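Local coordinates for protein Orf11 (Staphylococcus phage P68, PDB 6O43) that is a potential phage lysin, a helical protein without strands that probably helps to break down the staphylococcal cell wall, at residues Val54-Val59 and Ala97-Val101; Gln103-Gln109 and Arg145-Leu150; Ala153-Ala158 and Tyr174-Phe178. One frame throughout, in Å; residues are numbered along the deposited sequence.

Interaction 1 (Val54-Val59 and Ala97-Val101); sequences VKEIGV and ARKLV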
ATOM      1  N   VAL A  54       6.930 -10.414  -8.642  1.00 39.20           N
ATOM      2  CA  VAL A  54       7.056  -9.144  -7.929  1.00 48.62           C
ATOM      3  C   VAL A  54       8.134  -9.250  -6.857  1.00 52.96           C
ATOM      4  O   VAL A  54       8.875  -8.292  -6.602  1.00 47.76           O
ATOM      5  CB  VAL A  54       5.701  -8.700  -7.342  1.00 42.03           C
ATOM      6  CG1 VAL A  54       4.629  -8.656  -8.423  1.00 35.34           C
ATOM      7  CG2 VAL A  54       5.276  -9.601  -6.195  1.00 42.51           C
ATOM      8  N   LYS A  55       8.253 -10.421  -6.227  1.00 52.59           N
ATOM      9  CA  LYS A  55       9.301 -10.624  -5.232  1.00 46.69           C
ATOM     10  C   LYS A  55      10.683 -10.409  -5.834  1.00 47.38           C
ATOM     11  O   LYS A  55      11.535  -9.748  -5.230  1.00 47.71           O
ATOM     12  CB  LYS A  55       9.194 -12.027  -4.635  1.00 48.69           C
ATOM     13  CG  LYS A  55      10.235 -12.322  -3.569  1.00 54.21           C
ATOM     14  CD  LYS A  55      10.108 -13.746  -3.036  1.00 63.88           C
ATOM     15  CE  LYS A  55      10.863 -13.904  -1.724  1.00 77.66           C
ATOM     16  NZ  LYS A  55      10.387 -12.895  -0.727  1.00 79.81           N
ATOM     17  N   GLU A  56      10.925 -10.970  -7.022  1.00 49.49           N
ATOM     18  CA  GLU A  56      12.220 -10.803  -7.673  1.00 55.29           C
ATOM     19  C   GLU A  56      12.529  -9.337  -7.941  1.00 51.43           C
ATOM     20  O   GLU A  56      13.699  -8.941  -7.953  1.00 51.15           O
ATOM     21  CB  GLU A  56      12.252 -11.595  -8.981  1.00 58.47           C
ATOM     22  CG  GLU A  56      12.943 -12.935  -8.874  1.00 75.19           C
ATOM     23  CD  GLU A  56      14.450 -12.800  -8.856  1.00 82.25           C
ATOM     24  OE1 GLU A  56      14.960 -11.780  -9.367  1.00 86.00           O
ATOM     25  OE2 GLU A  56      15.123 -13.706  -8.325  1.00 89.91           O
ATOM     26  N   ILE A  57      11.498  -8.521  -8.154  1.00 53.21           N
ATOM     27  CA  ILE A  57      11.710  -7.117  -8.485  1.00 56.86           C
ATOM     28  C   ILE A  57      11.959  -6.281  -7.235  1.00 48.48           C
ATOM     29  O   ILE A  57      12.644  -5.253  -7.299  1.00 47.80           O
ATOM     30  CB  ILE A  57      10.512  -6.593  -9.293  1.00 51.85           C
ATOM     31  CG1 ILE A  57      10.542  -7.178 -10.708  1.00 43.65           C
ATOM     32  CG2 ILE A  57      10.499  -5.068  -9.313  1.00 57.10           C
ATOM     33  CD1 ILE A  57       9.236  -7.044 -11.458  1.00 41.71           C
ATOM     34  N   GLY A  58      11.420  -6.690  -6.088  1.00 54.51           N
ATOM     35  CA  GLY A  58      11.689  -5.995  -4.846  1.00 48.68           C
ATOM     36  C   GLY A  58      10.452  -5.637  -4.048  1.00 48.27           C
ATOM     37  O   GLY A  58      10.544  -4.898  -3.065  1.00 54.90           O
ATOM     38  N   VAL A  59       9.292  -6.144  -4.456  1.00 45.89           N
ATOM     39  CA  VAL A  59       8.037  -5.928  -3.744  1.00 44.17           C
ATOM     40  C   VAL A  59       7.676  -7.211  -3.010  1.00 51.98           C
ATOM     41  O   VAL A  59       7.629  -8.287  -3.617  1.00 45.24           O
ATOM     42  CB  VAL A  59       6.905  -5.507  -4.696  1.00 44.74           C
ATOM     43  CG1 VAL A  59       5.560  -5.586  -3.987  1.00 37.21           C
ATOM     44  CG2 VAL A  59       7.155  -4.099  -5.217  1.00 47.65           C
ATOM     45  N   ALA A  97       5.339  -3.631 -10.082  1.00 42.34           N
ATOM     46  CA  ALA A  97       6.389  -3.901  -9.108  1.00 38.54           C
ATOM     47  C   ALA A  97       7.541  -2.921  -9.268  1.00 43.23           C
ATOM     48  O   ALA A  97       8.021  -2.346  -8.284  1.00 42.22           O
ATOM     49  CB  ALA A  97       6.883  -5.343  -9.242  1.00 39.68           C
ATOM     50  N   ARG A  98       8.004  -2.718 -10.505  1.00 39.73           N
ATOM     51  CA  ARG A  98       9.081  -1.760 -10.732  1.00 42.35           C
ATOM     52  C   ARG A  98       8.632  -0.336 -10.430  1.00 41.97           C
ATOM     53  O   ARG A  98       9.422   0.469  -9.927  1.00 42.58           O
ATOM     54  CB  ARG A  98       9.599  -1.875 -12.167  1.00 47.79           C
ATOM     55  CG  ARG A  98      10.410  -3.141 -12.426  1.00 52.44           C
ATOM     56  CD  ARG A  98      11.006  -3.143 -13.824  1.00 58.02           C
ATOM     57  NE  ARG A  98       9.983  -3.183 -14.863  1.00 66.51           N
ATOM     58  CZ  ARG A  98       9.697  -4.258 -15.592  1.00 73.67           C
ATOM     59  NH1 ARG A  98      10.363  -5.391 -15.402  1.00 62.48           N
ATOM     60  NH2 ARG A  98       8.747  -4.197 -16.515  1.00 59.88           N
ATOM     61  N   LYS A  99       7.366  -0.014 -10.710  1.00 44.25           N
ATOM     62  CA  LYS A  99       6.845   1.308 -10.373  1.00 48.93           C
ATOM     63  C   LYS A  99       6.852   1.527  -8.864  1.00 41.58           C
ATOM     64  O   LYS A  99       7.240   2.599  -8.383  1.00 43.14           O
ATOM     65  CB  LYS A  99       5.436   1.471 -10.946  1.00 43.73           C
ATOM     66  CG  LYS A  99       5.012   2.910 -11.175  1.00 59.76           C
ATOM     67  CD  LYS A  99       3.861   2.988 -12.165  1.00 69.98           C
ATOM     68  N   LEU A 100       6.453   0.509  -8.100  1.00 39.76           N
ATOM     69  CA  LEU A 100       6.423   0.633  -6.647  1.00 48.45           C
ATOM     70  C   LEU A 100       7.825   0.756  -6.061  1.00 50.77           C
ATOM     71  O   LEU A 100       8.021   1.462  -5.064  1.00 43.07           O
ATOM     72  CB  LEU A 100       5.693  -0.564  -6.045  1.00 51.58           C
ATOM     73  CG  LEU A 100       4.701  -0.283  -4.922  1.00 59.89           C
ATOM     74  CD1 LEU A 100       3.889   0.963  -5.233  1.00 51.15           C
ATOM     75  CD2 LEU A 100       3.787  -1.482  -4.718  1.00 53.42           C
ATOM     76  N   VAL A 101       8.809   0.080  -6.653  1.00 41.82           N
ATOM     77  CA  VAL A 101      10.179   0.226  -6.178  1.00 43.31           C
ATOM     78  C   VAL A 101      10.675   1.647  -6.419  1.00 46.72           C
ATOM     79  O   VAL A 101      11.302   2.257  -5.544  1.00 42.18           O
ATOM     80  CB  VAL A 101      11.090  -0.820  -6.845  1.00 43.41           C
ATOM     81  CG1 VAL A 101      12.550  -0.543  -6.527  1.00 47.64           C
ATOM     82  CG2 VAL A 101      10.708  -2.228  -6.396  1.00 56.82           C
TER
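I57 and A97 form the tight part of this contact, where the last turn of helix 44-57 lies against the middle of helix 89-104. The methyl CB of A97 meets I57 CG2 at 3.6 Å and I57 CD1 at 3.7 Å, and on its other flank V54 CB follows at 4.0 Å from A97 CB. I57 reaches it because its chi1 of -72° sets CG2 anti to the backbone N and aims that branch at the facing helix. One turn further on, V101 CG2 packs beside the main chain of I57 and G58, 3.7 Å from I57 O. V59 closes the buried flank: its CG2 lies 3.9 Å from L100 CB, the two side chains crossing at about a right angle, and F64 of helix 61-71 lies beyond V54 and V59.

Toward solvent the contact thins to the exposed R98, which contributes far less area than I57 or A97. It offers mainly its aliphatic part, CG standing 3.7 Å from I57 CG2, while its chain bends at chi3 and the guanidinium lies obliquely to I57 CD1.

The segments meet by van der Waals packing, without a hydrogen bond between them; the polar order lies within 54-59. G58 has a phi of 130°, V59 N bonds to V54 O at 3.1 Å, and a weak bond joins G58 N to K55 O. Together these define a Schellman motif, which ends helix 44-57 and turns V59 back onto helix 89-104.

Interaction 2 (Gln103-Gln109 and Arg145-Leu150); sequences QSKQAGQ and RAYIPL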
ATOM      1  N   GLN A 103       8.820   4.426  -6.698  1.00 43.56           N
ATOM      2  CA  GLN A 103       8.112   5.371  -5.840  1.00 49.11           C
ATOM      3  C   GLN A 103       8.595   5.286  -4.398  1.00 42.84           C
ATOM      4  O   GLN A 103       8.691   6.310  -3.711  1.00 48.63           O
ATOM      5  CB  GLN A 103       6.602   5.132  -5.931  1.00 45.33           C
ATOM      6  CG  GLN A 103       6.030   5.457  -7.308  1.00 50.16           C
ATOM      7  CD  GLN A 103       4.527   5.265  -7.399  1.00 59.39           C
ATOM      8  OE1 GLN A 103       3.852   5.038  -6.393  1.00 62.27           O
ATOM      9  NE2 GLN A 103       3.991   5.360  -8.613  1.00 56.55           N
ATOM     10  N   SER A 104       8.927   4.082  -3.925  1.00 42.14           N
ATOM     11  CA  SER A 104       9.388   3.935  -2.548  1.00 39.02           C
ATOM     12  C   SER A 104      10.695   4.672  -2.289  1.00 41.52           C
ATOM     13  O   SER A 104      11.053   4.872  -1.123  1.00 41.90           O
ATOM     14  CB  SER A 104       9.560   2.456  -2.189  1.00 42.84           C
ATOM     15  OG  SER A 104      10.780   1.946  -2.698  1.00 40.41           O
ATOM     16  N   LYS A 105      11.416   5.077  -3.338  1.00 42.73           N
ATOM     17  CA  LYS A 105      12.653   5.841  -3.197  1.00 49.00           C
ATOM     18  C   LYS A 105      12.502   7.297  -3.629  1.00 45.66           C
ATOM     19  O   LYS A 105      13.509   7.994  -3.783  1.00 49.72           O
ATOM     20  CB  LYS A 105      13.777   5.188  -4.004  1.00 49.74           C
ATOM     21  CG  LYS A 105      13.905   3.681  -3.853  1.00 48.62           C
ATOM     22  CD  LYS A 105      15.034   3.174  -4.735  1.00 60.63           C
ATOM     23  CE  LYS A 105      14.849   1.718  -5.117  1.00 63.87           C
ATOM     24  NZ  LYS A 105      15.851   1.286  -6.135  1.00 73.43           N
ATOM     25  N   GLN A 106      11.278   7.767  -3.848  1.00 37.15           N
ATOM     26  CA  GLN A 106      11.080   9.104  -4.391  1.00 37.04           C
ATOM     27  C   GLN A 106      11.289  10.171  -3.320  1.00 36.61           C
ATOM     28  O   GLN A 106      11.043   9.952  -2.130  1.00 37.91           O
ATOM     29  CB  GLN A 106       9.676   9.241  -4.986  1.00 35.96           C
ATOM     30  CG  GLN A 106       8.569   9.226  -3.947  1.00 34.21           C
ATOM     31  CD  GLN A 106       7.190   9.072  -4.560  1.00 40.07           C
ATOM     32  OE1 GLN A 106       6.965   9.443  -5.711  1.00 43.78           O
ATOM     33  NE2 GLN A 106       6.260   8.510  -3.790  1.00 37.21           N
ATOM     34  N   ALA A 107      11.767  11.330  -3.754  1.00 37.48           N
ATOM     35  CA  ALA A 107      11.706  12.507  -2.906  1.00 47.14           C
ATOM     36  C   ALA A 107      10.256  12.960  -2.765  1.00 41.99           C
ATOM     37  O   ALA A 107       9.388  12.608  -3.567  1.00 46.26           O
ATOM     38  CB  ALA A 107      12.560  13.635  -3.487  1.00 45.97           C
ATOM     39  N   GLY A 108       9.987  13.739  -1.729  1.00 40.76           N
ATOM     40  CA  GLY A 108       8.659  14.291  -1.573  1.00 46.41           C
ATOM     41  C   GLY A 108       8.406  14.779  -0.162  1.00 34.11           C
ATOM     42  O   GLY A 108       9.301  14.820   0.681  1.00 40.05           O
ATOM     43  N   GLN A 109       7.156  15.168   0.054  1.00 40.61           N
ATOM     44  CA  GLN A 109       6.658  15.642   1.335  1.00 40.88           C
ATOM     45  C   GLN A 109       5.170  15.349   1.385  1.00 37.67           C
ATOM     46  O   GLN A 109       4.543  15.157   0.336  1.00 42.30           O
ATOM     47  CB  GLN A 109       6.918  17.148   1.517  1.00 38.91           C
ATOM     48  CG  GLN A 109       6.094  18.035   0.585  1.00 38.15           C
ATOM     49  CD  GLN A 109       6.588  19.475   0.549  1.00 51.42           C
ATOM     50  OE1 GLN A 109       7.782  19.735   0.719  1.00 51.07           O
ATOM     51  NE2 GLN A 109       5.673  20.416   0.327  1.00 45.71           N
ATOM     52  N   ARG A 145       6.855   6.127   2.001  1.00 41.32           N
ATOM     53  CA  ARG A 145       7.438   6.988   0.979  1.00 43.97           C
ATOM     54  C   ARG A 145       6.817   6.737  -0.387  1.00 45.43           C
ATOM     55  O   ARG A 145       6.685   7.670  -1.188  1.00 42.95           O
ATOM     56  CB  ARG A 145       8.953   6.788   0.926  1.00 37.91           C
ATOM     57  CG  ARG A 145       9.671   7.709  -0.048  1.00 35.68           C
ATOM     58  CD  ARG A 145      11.144   7.844   0.312  1.00 36.92           C
ATOM     59  NE  ARG A 145      11.328   8.524   1.594  1.00 41.63           N
ATOM     60  CZ  ARG A 145      11.276   9.846   1.752  1.00 44.42           C
ATOM     61  NH1 ARG A 145      11.046  10.635   0.709  1.00 41.64           N
ATOM     62  NH2 ARG A 145      11.453  10.381   2.955  1.00 40.53           N
ATOM     63  N   ALA A 146       6.409   5.496  -0.667  1.00 39.79           N
ATOM     64  CA  ALA A 146       5.846   5.183  -1.977  1.00 36.91           C
ATOM     65  C   ALA A 146       4.509   5.877  -2.213  1.00 39.27           C
ATOM     66  O   ALA A 146       4.192   6.229  -3.356  1.00 37.42           O
ATOM     67  CB  ALA A 146       5.684   3.670  -2.131  1.00 36.61           C
ATOM     68  N   TYR A 147       3.715   6.088  -1.165  1.00 35.70           N
ATOM     69  CA  TYR A 147       2.353   6.588  -1.326  1.00 39.66           C
ATOM     70  C   TYR A 147       2.119   7.986  -0.766  1.00 42.76           C
ATOM     71  O   TYR A 147       1.387   8.766  -1.378  1.00 42.38           O
ATOM     72  CB  TYR A 147       1.367   5.612  -0.679  1.00 38.90           C
ATOM     73  CG  TYR A 147       1.258   4.286  -1.406  1.00 42.19           C
ATOM     74  CD1 TYR A 147       0.540   4.180  -2.590  1.00 44.56           C
ATOM     75  CD2 TYR A 147       1.871   3.142  -0.909  1.00 45.67           C
ATOM     76  CE1 TYR A 147       0.432   2.971  -3.264  1.00 50.07           C
ATOM     77  CE2 TYR A 147       1.769   1.926  -1.575  1.00 57.84           C
ATOM     78  CZ  TYR A 147       1.046   1.848  -2.752  1.00 55.01           C
ATOM     79  OH  TYR A 147       0.945   0.645  -3.412  1.00 65.38           O
ATOM     80  N   ILE A 148       2.721   8.334   0.373  1.00 41.73           N
ATOM     81  CA  ILE A 148       2.321   9.555   1.084  1.00 37.15           C
ATOM     82  C   ILE A 148       2.435  10.812   0.224  1.00 46.62           C
ATOM     83  O   ILE A 148       1.484  11.613   0.212  1.00 44.58           O
ATOM     84  CB  ILE A 148       3.101   9.676   2.405  1.00 38.58           C
ATOM     85  CG1 ILE A 148       2.503   8.738   3.461  1.00 38.45           C
ATOM     86  CG2 ILE A 148       3.102  11.121   2.898  1.00 38.94           C
ATOM     87  CD1 ILE A 148       3.455   8.376   4.566  1.00 40.50           C
ATOM     88  N   PRO A 149       3.536  11.059  -0.491  1.00 39.30           N
ATOM     89  CA  PRO A 149       3.667  12.346  -1.201  1.00 38.04           C
ATOM     90  C   PRO A 149       2.635  12.561  -2.292  1.00 55.24           C
ATOM     91  O   PRO A 149       2.362  13.717  -2.638  1.00 52.37           O
ATOM     92  CB  PRO A 149       5.082  12.285  -1.794  1.00 38.45           C
ATOM     93  CG  PRO A 149       5.784  11.200  -1.042  1.00 39.45           C
ATOM     94  CD  PRO A 149       4.733  10.217  -0.644  1.00 37.74           C
ATOM     95  N   LEU A 150       2.040  11.495  -2.830  1.00 49.15           N
ATOM     96  CA  LEU A 150       1.366  11.573  -4.120  1.00 46.89           C
ATOM     97  C   LEU A 150      -0.117  11.914  -4.041  1.00 44.66           C
ATOM     98  O   LEU A 150      -0.663  12.439  -5.019  1.00 42.48           O
ATOM     99  CB  LEU A 150       1.546  10.252  -4.872  1.00 49.04           C
ATOM    100  CG  LEU A 150       3.003   9.983  -5.243  1.00 49.71           C
ATOM    101  CD1 LEU A 150       3.166   8.618  -5.885  1.00 43.78           C
ATOM    102  CD2 LEU A 150       3.506  11.081  -6.169  1.00 48.56           C
TER
HETATM  103  O   HOH W   1      12.308  13.665   0.040  1.00 39.41           O
HETATM  104  O   HOH W   2      11.802  13.242   2.466  1.00 48.34           O
HETATM  105  O   HOH W   3       3.327  16.337  -1.694  1.00 42.64           O
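Q106 and R145 exchange hydrogen bonds, each side chain gripping the other's backbone carbonyl. Q106 NE2 reaches R145 O at 2.8 Å, nearly straight at 173° and in the plane of its amide. In return R145 NH1 donates to Q106 O at 2.9 Å, the oxygen lying at the guanidinium edge. The arginine reaches this position with CG anti to its N (chi1 -176°) and a bend at chi3; NH2, bonded to M138 O, further fixes the group's rotation.

Water adds a second polar layer. One molecule takes the G108 N-H and, weakly, that of R145 NH1; another joins Q109 O, at 2.6 Å, to P149 O.

Among CA-H...O contacts, A146 CA approaches Q103 O at 3.5 Å, and P149 CA approaches Q109 O at 3.3 Å.

Van der Waals packing fills in around these bonds. A146 CB lies 4.1 Å from S104 CB, and the two CA atoms are only 3.8 Å apart, an approach possible between such small residues. L150 CD1 flanks the Q106 amide, 3.7 Å from NE2, and P149 CG lies beside the same nitrogen.

The arrangement is that of an irregular segment leaving helix 89-104 and pinned across the short helix 143-147 by reciprocal side-chain-to-backbone bonds.

Interaction 3 (Ala153-Ala158 and Tyr174-Phe178); sequences AATWAA and YGNPF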
ATOM      1  N   ALA A 153      -5.162  11.710   0.264  1.00 41.72           N
ATOM      2  CA  ALA A 153      -5.771  10.591   0.977  1.00 47.85           C
ATOM      3  C   ALA A 153      -4.716   9.701   1.621  1.00 43.20           C
ATOM      4  O   ALA A 153      -4.913   9.201   2.735  1.00 43.78           O
ATOM      5  CB  ALA A 153      -6.654   9.775   0.030  1.00 43.57           C
ATOM      6  N   ALA A 154      -3.591   9.485   0.937  1.00 40.57           N
ATOM      7  CA  ALA A 154      -2.529   8.671   1.520  1.00 39.64           C
ATOM      8  C   ALA A 154      -1.877   9.384   2.698  1.00 47.77           C
ATOM      9  O   ALA A 154      -1.520   8.750   3.699  1.00 47.98           O
ATOM     10  CB  ALA A 154      -1.488   8.324   0.456  1.00 39.99           C
ATOM     11  N   THR A 155      -1.716  10.703   2.597  1.00 45.71           N
ATOM     12  CA  THR A 155      -1.169  11.468   3.712  1.00 45.52           C
ATOM     13  C   THR A 155      -2.094  11.413   4.918  1.00 38.81           C
ATOM     14  O   THR A 155      -1.649  11.178   6.046  1.00 40.58           O
ATOM     15  CB  THR A 155      -0.926  12.915   3.288  1.00 41.85           C
ATOM     16  OG1 THR A 155       0.196  12.959   2.398  1.00 38.49           O
ATOM     17  CG2 THR A 155      -0.654  13.796   4.513  1.00 32.57           C
ATOM     18  N   TRP A 156      -3.392  11.642   4.699  1.00 45.20           N
ATOM     19  CA  TRP A 156      -4.355  11.544   5.791  1.00 44.57           C
ATOM     20  C   TRP A 156      -4.342  10.155   6.417  1.00 46.91           C
ATOM     21  O   TRP A 156      -4.370  10.021   7.645  1.00 47.56           O
ATOM     22  CB  TRP A 156      -5.757  11.886   5.289  1.00 46.61           C
ATOM     23  CG  TRP A 156      -5.899  13.283   4.776  1.00 46.68           C
ATOM     24  CD1 TRP A 156      -5.198  14.389   5.175  1.00 48.42           C
ATOM     25  CD2 TRP A 156      -6.804  13.728   3.760  1.00 46.10           C
ATOM     26  NE1 TRP A 156      -5.616  15.493   4.472  1.00 45.26           N
ATOM     27  CE2 TRP A 156      -6.601  15.114   3.596  1.00 48.07           C
ATOM     28  CE3 TRP A 156      -7.771  13.089   2.976  1.00 49.09           C
ATOM     29  CZ2 TRP A 156      -7.323  15.868   2.677  1.00 42.47           C
ATOM     30  CZ3 TRP A 156      -8.489  13.844   2.065  1.00 49.15           C
ATOM     31  CH2 TRP A 156      -8.261  15.218   1.923  1.00 42.75           C
ATOM     32  N   ALA A 157      -4.303   9.109   5.588  1.00 42.34           N
ATOM     33  CA  ALA A 157      -4.310   7.750   6.119  1.00 48.86           C
ATOM     34  C   ALA A 157      -3.107   7.501   7.018  1.00 46.42           C
ATOM     35  O   ALA A 157      -3.220   6.822   8.044  1.00 54.06           O
ATOM     36  CB  ALA A 157      -4.339   6.731   4.979  1.00 41.06           C
ATOM     37  N   ALA A 158      -1.948   8.047   6.654  1.00 44.02           N
ATOM     38  CA  ALA A 158      -0.734   7.795   7.425  1.00 51.48           C
ATOM     39  C   ALA A 158      -0.645   8.677   8.667  1.00 54.00           C
ATOM     40  O   ALA A 158      -0.189   8.220   9.722  1.00 48.68           O
ATOM     41  CB  ALA A 158       0.499   8.008   6.543  1.00 45.06           C
ATOM     42  N   TYR A 174     -12.949   8.250   2.454  1.00 53.84           N
ATOM     43  CA  TYR A 174     -11.878   7.483   1.839  1.00 59.37           C
ATOM     44  C   TYR A 174     -11.458   6.351   2.768  1.00 53.42           C
ATOM     45  O   TYR A 174     -11.471   6.494   3.993  1.00 51.27           O
ATOM     46  CB  TYR A 174     -10.664   8.366   1.531  1.00 52.09           C
ATOM     47  CG  TYR A 174     -10.946   9.548   0.629  1.00 52.21           C
ATOM     48  CD1 TYR A 174     -10.869   9.427  -0.753  1.00 59.98           C
ATOM     49  CD2 TYR A 174     -11.277  10.785   1.160  1.00 54.06           C
ATOM     50  CE1 TYR A 174     -11.121  10.508  -1.582  1.00 60.66           C
ATOM     51  CE2 TYR A 174     -11.529  11.871   0.342  1.00 57.89           C
ATOM     52  CZ  TYR A 174     -11.450  11.728  -1.030  1.00 63.51           C
ATOM     53  OH  TYR A 174     -11.702  12.807  -1.847  1.00 58.74           O
ATOM     54  N   GLY A 175     -11.084   5.220   2.171  1.00 50.41           N
ATOM     55  CA  GLY A 175     -10.545   4.127   2.948  1.00 48.67           C
ATOM     56  C   GLY A 175      -9.120   4.397   3.393  1.00 47.43           C
ATOM     57  O   GLY A 175      -8.454   5.317   2.919  1.00 40.58           O
ATOM     58  N   ASN A 176      -8.651   3.580   4.334  1.00 40.71           N
ATOM     59  CA  ASN A 176      -7.270   3.666   4.796  1.00 40.89           C
ATOM     60  C   ASN A 176      -6.520   2.416   4.357  1.00 49.62           C
ATOM     61  O   ASN A 176      -6.676   1.349   4.974  1.00 45.92           O
ATOM     62  CB  ASN A 176      -7.206   3.828   6.318  1.00 40.86           C
ATOM     63  CG  ASN A 176      -5.794   4.099   6.817  1.00 48.19           C
ATOM     64  OD1 ASN A 176      -4.813   3.649   6.220  1.00 43.27           O
ATOM     65  ND2 ASN A 176      -5.686   4.842   7.914  1.00 45.78           N
ATOM     66  N   PRO A 177      -5.702   2.487   3.303  1.00 44.38           N
ATOM     67  CA  PRO A 177      -4.990   1.279   2.855  1.00 48.35           C
ATOM     68  C   PRO A 177      -3.971   0.779   3.863  1.00 44.47           C
ATOM     69  O   PRO A 177      -3.744  -0.434   3.943  1.00 47.13           O
ATOM     70  CB  PRO A 177      -4.322   1.727   1.547  1.00 40.16           C
ATOM     71  CG  PRO A 177      -4.180   3.226   1.692  1.00 40.11           C
ATOM     72  CD  PRO A 177      -5.388   3.666   2.475  1.00 45.29           C
ATOM     73  N   PHE A 178      -3.360   1.675   4.640  1.00 45.03           N
ATOM     74  CA  PHE A 178      -2.346   1.251   5.598  1.00 44.12           C
ATOM     75  C   PHE A 178      -2.968   0.480   6.757  1.00 50.60           C
ATOM     76  O   PHE A 178      -2.443  -0.560   7.171  1.00 44.95           O
ATOM     77  CB  PHE A 178      -1.565   2.458   6.110  1.00 40.24           C
ATOM     78  CG  PHE A 178      -1.092   3.379   5.020  1.00 40.64           C
ATOM     79  CD1 PHE A 178      -0.295   2.903   3.991  1.00 40.01           C
ATOM     80  CD2 PHE A 178      -1.436   4.723   5.031  1.00 47.15           C
ATOM     81  CE1 PHE A 178       0.144   3.747   2.986  1.00 43.26           C
ATOM     82  CE2 PHE A 178      -1.000   5.576   4.029  1.00 38.58           C
ATOM     83  CZ  PHE A 178      -0.207   5.086   3.004  1.00 45.03           C
TER
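F178 and A157 make the apolar centre. A157 CB lies obliquely to the phenyl ring, 3.5 Å from F178 CD2, and A158 CB adds a contact of 3.8 Å to F178 CE2. With chi1 at -48°, CG of F178 is anti to its carbonyl carbon, and the ring is carried toward the alanine-rich face of helix 152-159. It meets that helix edge first: A154 O lies near the ring plane, 3.2 Å from CE2, so the C-H edge and not the pi face meets the carbonyl. Y67, Y147, I143 and F10 also pack on F178, which is buried.

Next outward, P177 CD rests 4.1 Å from A157 CB. Toward the N-terminal end of helix 152-159, Y174 packs with one ring face over A153 CB, while its CE2 stands 4.0 Å from W156 CZ3 at the indole edge, the two side chains crossing at a slant. The indole is itself anchored by NE1 bonding to W112 O.

The polar edge belongs to N176. Its ND2 donates to A157 O at 3.2 Å, a bent bond (136° at the hydrogen) whose donor is tilted from the carbonyl plane. The other end of the same amide, OD1, accepts from L179 N, so that N176, the N-cap residue, caps helix 177-187.

Close alanine-aromatic packing thus probably supplies most of the cohesion, and the bent geometry suggests a modest bond. N176 nevertheless couples the two helices through one side chain, linking a carbonyl in the last turn of helix 152-159 to the first turn of helix 177-187.

In the fold
The contacts run from surface to core. Interaction 2 lies at the surface and buries the most area, 504 Å², with hydrogen bonds and waters; interaction 1 is partly buried and held by packing without hydrogen bonds between its segments; interaction 3 is buried, aromatic rings on alanines with a single bent hydrogen bond from an asparagine amide. Interactions 1 and 2 share helix 89-104 and touch where L100 CD1 lies 3.5 Å from Y147 OH. Interactions 2 and 3 use the successive helices 143-147 and 152-159, linked, just past the first, by the hydrogen bond between I148 O and T155 OG1. Interactions 1 and 3, with centres about 22 Å apart, lie on opposite sides of the chain's centre.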